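PDB 1Y7R: hypothetical protein SA2161 from Staphylococcus aureus, which is of unknown function but probably acts as an acetyltransferase of the GNAT family, which typically transfers acetyl groups from acetyl-CoA. Local coordinates for residues 54-59 with 90-95. The protein carries 4 engineered substitutions. Sequence-based numbering, arbitrary orientation.
Sequences GRVIGD and KYIKNV
Val-56 meets Tyr-91 and Ile-92 through its two methyl groups. CG1 lies anti to the backbone N (chi1 177°) and makes the nearest approach to Tyr-91. It comes to the phenol ring obliquely, with CE1 as the nearest ring atom at 4.2 Å from Val-56 CG1. The tyrosine CB points toward the strand, and CG anti to the backbone N (chi1 168°) carries the ring on to the valine. CG2, the branch beside the backbone N, comes nearest to Ile-92. Val-56 CG2 lies 4.5 Å from Ile-92 CD1, a looser approach. The isoleucine CB does not point straight at the strand. Its extended CG1 branch (chi2 172°) carries CD1 across to the valine instead.

The touch is light and wholly apolar. No hydrogen bond joins the two segments, and they bury 99 Å² in all. The backbones stay well apart, with 8.7 Å between the CA atoms of Val-56 and Ile-92, and only side chains reach across. Val-56 and Ile-92 are buried, while Tyr-91 is partly exposed. The tyrosine ring also stacks on Phe-40 of the adjacent strand 40-46.

This is helix-on-sheet packing within the GNAT fold. The 90-95 part of helix 80-95 lies over one face of strand 49-58. Arg-55, Ile-57 and Ile-92 also touch the second subunit, Ile-92 through Tyr-133 of that subunit. Within the sheet, strand 49-58 runs between strands 40-46 and 63-71, antiparallel to both. Phe-64 of strand 63-71 touches both Val-56 and Val-95, which brings that strand into the same packing.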
loop_
_atom_site.group_PDB
_atom_site.type_symbol
_atom_site.label_atom_id
_atom_site.label_comp_id
_atom_site.label_asym_id
_atom_site.label_seq_id
_atom_site.Cartn_x
_atom_site.Cartn_y
_atom_site.Cartn_z
ATOM N N GLY A 54 10.045 -6.421 -8.587
ATOM C CA GLY A 54 8.904 -5.585 -8.162
ATOM C C GLY A 54 7.971 -6.433 -7.310
ATOM O O GLY A 54 7.937 -7.671 -7.438
ATOM N N ARG A 55 7.225 -5.785 -6.412
ATOM C CA ARG A 55 6.356 -6.530 -5.493
ATOM C C ARG A 55 5.001 -5.831 -5.415
ATOM O O ARG A 55 4.893 -4.638 -5.729
ATOM C CB ARG A 55 7.003 -6.640 -4.088
ATOM C CG ARG A 55 8.399 -7.280 -4.121
ATOM C CD ARG A 55 9.143 -7.202 -2.814
ATOM N NE ARG A 55 8.533 -8.042 -1.768
ATOM C CZ ARG A 55 8.192 -7.642 -0.541
ATOM N NH1 ARG A 55 8.397 -6.390 -0.125
ATOM N NH2 ARG A 55 7.672 -8.549 0.287
ATOM N N VAL A 56 3.979 -6.593 -5.044
ATOM C CA VAL A 56 2.618 -6.074 -4.833
ATOM C C VAL A 56 2.096 -6.541 -3.457
ATOM O O VAL A 56 2.182 -7.734 -3.097
ATOM C CB VAL A 56 1.666 -6.547 -5.940
ATOM C CG1 VAL A 56 0.208 -6.072 -5.676
ATOM C CG2 VAL A 56 2.156 -6.095 -7.313
ATOM N N ILE A 57 1.548 -5.586 -2.703
ATOM C CA ILE A 57 0.787 -5.845 -1.491
ATOM C C ILE A 57 -0.669 -5.426 -1.763
ATOM O O ILE A 57 -0.946 -4.675 -2.710
ATOM C CB ILE A 57 1.368 -5.118 -0.247
ATOM C CG1 ILE A 57 1.490 -3.594 -0.480
ATOM C CG2 ILE A 57 2.734 -5.736 0.152
ATOM C CD1 ILE A 57 1.605 -2.770 0.806
ATOM N N GLY A 58 -1.590 -5.892 -0.941
ATOM C CA GLY A 58 -2.985 -5.508 -1.194
ATOM C C GLY A 58 -3.963 -6.389 -0.446
ATOM O O GLY A 58 -3.554 -7.225 0.373
ATOM N N ASP A 59 -5.257 -6.198 -0.722
ATOM C CA ASP A 59 -6.292 -7.037 -0.098
ATOM C C ASP A 59 -7.021 -7.962 -1.102
ATOM O O ASP A 59 -7.991 -8.635 -0.759
ATOM C CB ASP A 59 -7.278 -6.149 0.705
ATOM C CG ASP A 59 -8.243 -5.358 -0.197
ATOM O OD1 ASP A 59 -8.068 -5.295 -1.434
ATOM O OD2 ASP A 59 -9.175 -4.777 0.369
ATOM N N LYS A 90 0.039 -7.430 -15.428
ATOM C CA LYS A 90 -0.582 -8.736 -15.680
ATOM C C LYS A 90 -1.206 -9.420 -14.445
ATOM O O LYS A 90 -2.351 -9.908 -14.506
ATOM C CB LYS A 90 0.414 -9.642 -16.409
ATOM C CG LYS A 90 -0.160 -10.998 -16.763
ATOM C CD LYS A 90 0.759 -11.733 -17.731
ATOM C CE LYS A 90 0.144 -11.699 -19.118
ATOM N NZ LYS A 90 -0.666 -10.454 -19.321
ATOM N N TYR A 91 -0.468 -9.447 -13.337
ATOM C CA TYR A 91 -0.989 -9.971 -12.070
ATOM C C TYR A 91 -2.233 -9.187 -11.634
ATOM O O TYR A 91 -3.281 -9.761 -11.339
ATOM C CB TYR A 91 0.089 -9.942 -10.976
ATOM C CG TYR A 91 -0.555 -10.191 -9.649
ATOM C CD1 TYR A 91 -0.876 -9.134 -8.812
ATOM C CD2 TYR A 91 -0.971 -11.472 -9.299
ATOM C CE1 TYR A 91 -1.546 -9.353 -7.602
ATOM C CE2 TYR A 91 -1.617 -11.700 -8.087
ATOM C CZ TYR A 91 -1.911 -10.638 -7.265
ATOM O OH TYR A 91 -2.562 -10.848 -6.062
ATOM N N ILE A 92 -2.130 -7.863 -11.629
ATOM C CA ILE A 92 -3.244 -7.043 -11.121
ATOM C C ILE A 92 -4.480 -7.169 -12.032
ATOM O O ILE A 92 -5.599 -7.292 -11.531
ATOM C CB ILE A 92 -2.823 -5.581 -10.931
ATOM C CG1 ILE A 92 -1.727 -5.497 -9.848
ATOM C CG2 ILE A 92 -4.048 -4.731 -10.529
ATOM C CD1 ILE A 92 -1.072 -4.096 -9.706
ATOM N N LYS A 93 -4.265 -7.233 -13.350
ATOM C CA LYS A 93 -5.381 -7.394 -14.301
ATOM C C LYS A 93 -6.185 -8.661 -14.022
ATOM O O LYS A 93 -7.411 -8.670 -14.219
ATOM C CB LYS A 93 -4.867 -7.377 -15.755
ATOM C CG LYS A 93 -5.915 -7.739 -16.842
ATOM C CD LYS A 93 -5.297 -8.548 -17.997
ATOM C CE LYS A 93 -4.573 -9.824 -17.482
ATOM N NZ LYS A 93 -4.356 -10.883 -18.519
ATOM N N ASN A 94 -5.526 -9.720 -13.574
ATOM C CA ASN A 94 -6.213 -10.986 -13.370
ATOM C C ASN A 94 -6.974 -11.040 -12.034
ATOM O O ASN A 94 -7.766 -11.953 -11.811
ATOM C CB ASN A 94 -5.267 -12.191 -13.501
ATOM C CG ASN A 94 -4.934 -12.569 -14.968
ATOM O OD1 ASN A 94 -4.143 -11.885 -15.659
ATOM N ND2 ASN A 94 -5.495 -13.701 -15.429
ATOM N N VAL A 95 -6.733 -10.066 -11.161
ATOM C CA VAL A 95 -7.407 -10.001 -9.843
ATOM C C VAL A 95 -8.304 -8.759 -9.638
ATOM O O VAL A 95 -9.217 -8.759 -8.800
ATOM C CB VAL A 95 -6.395 -10.165 -8.674
ATOM C CG1 VAL A 95 -5.600 -11.463 -8.829
ATOM C CG2 VAL A 95 -5.444 -8.972 -8.585
#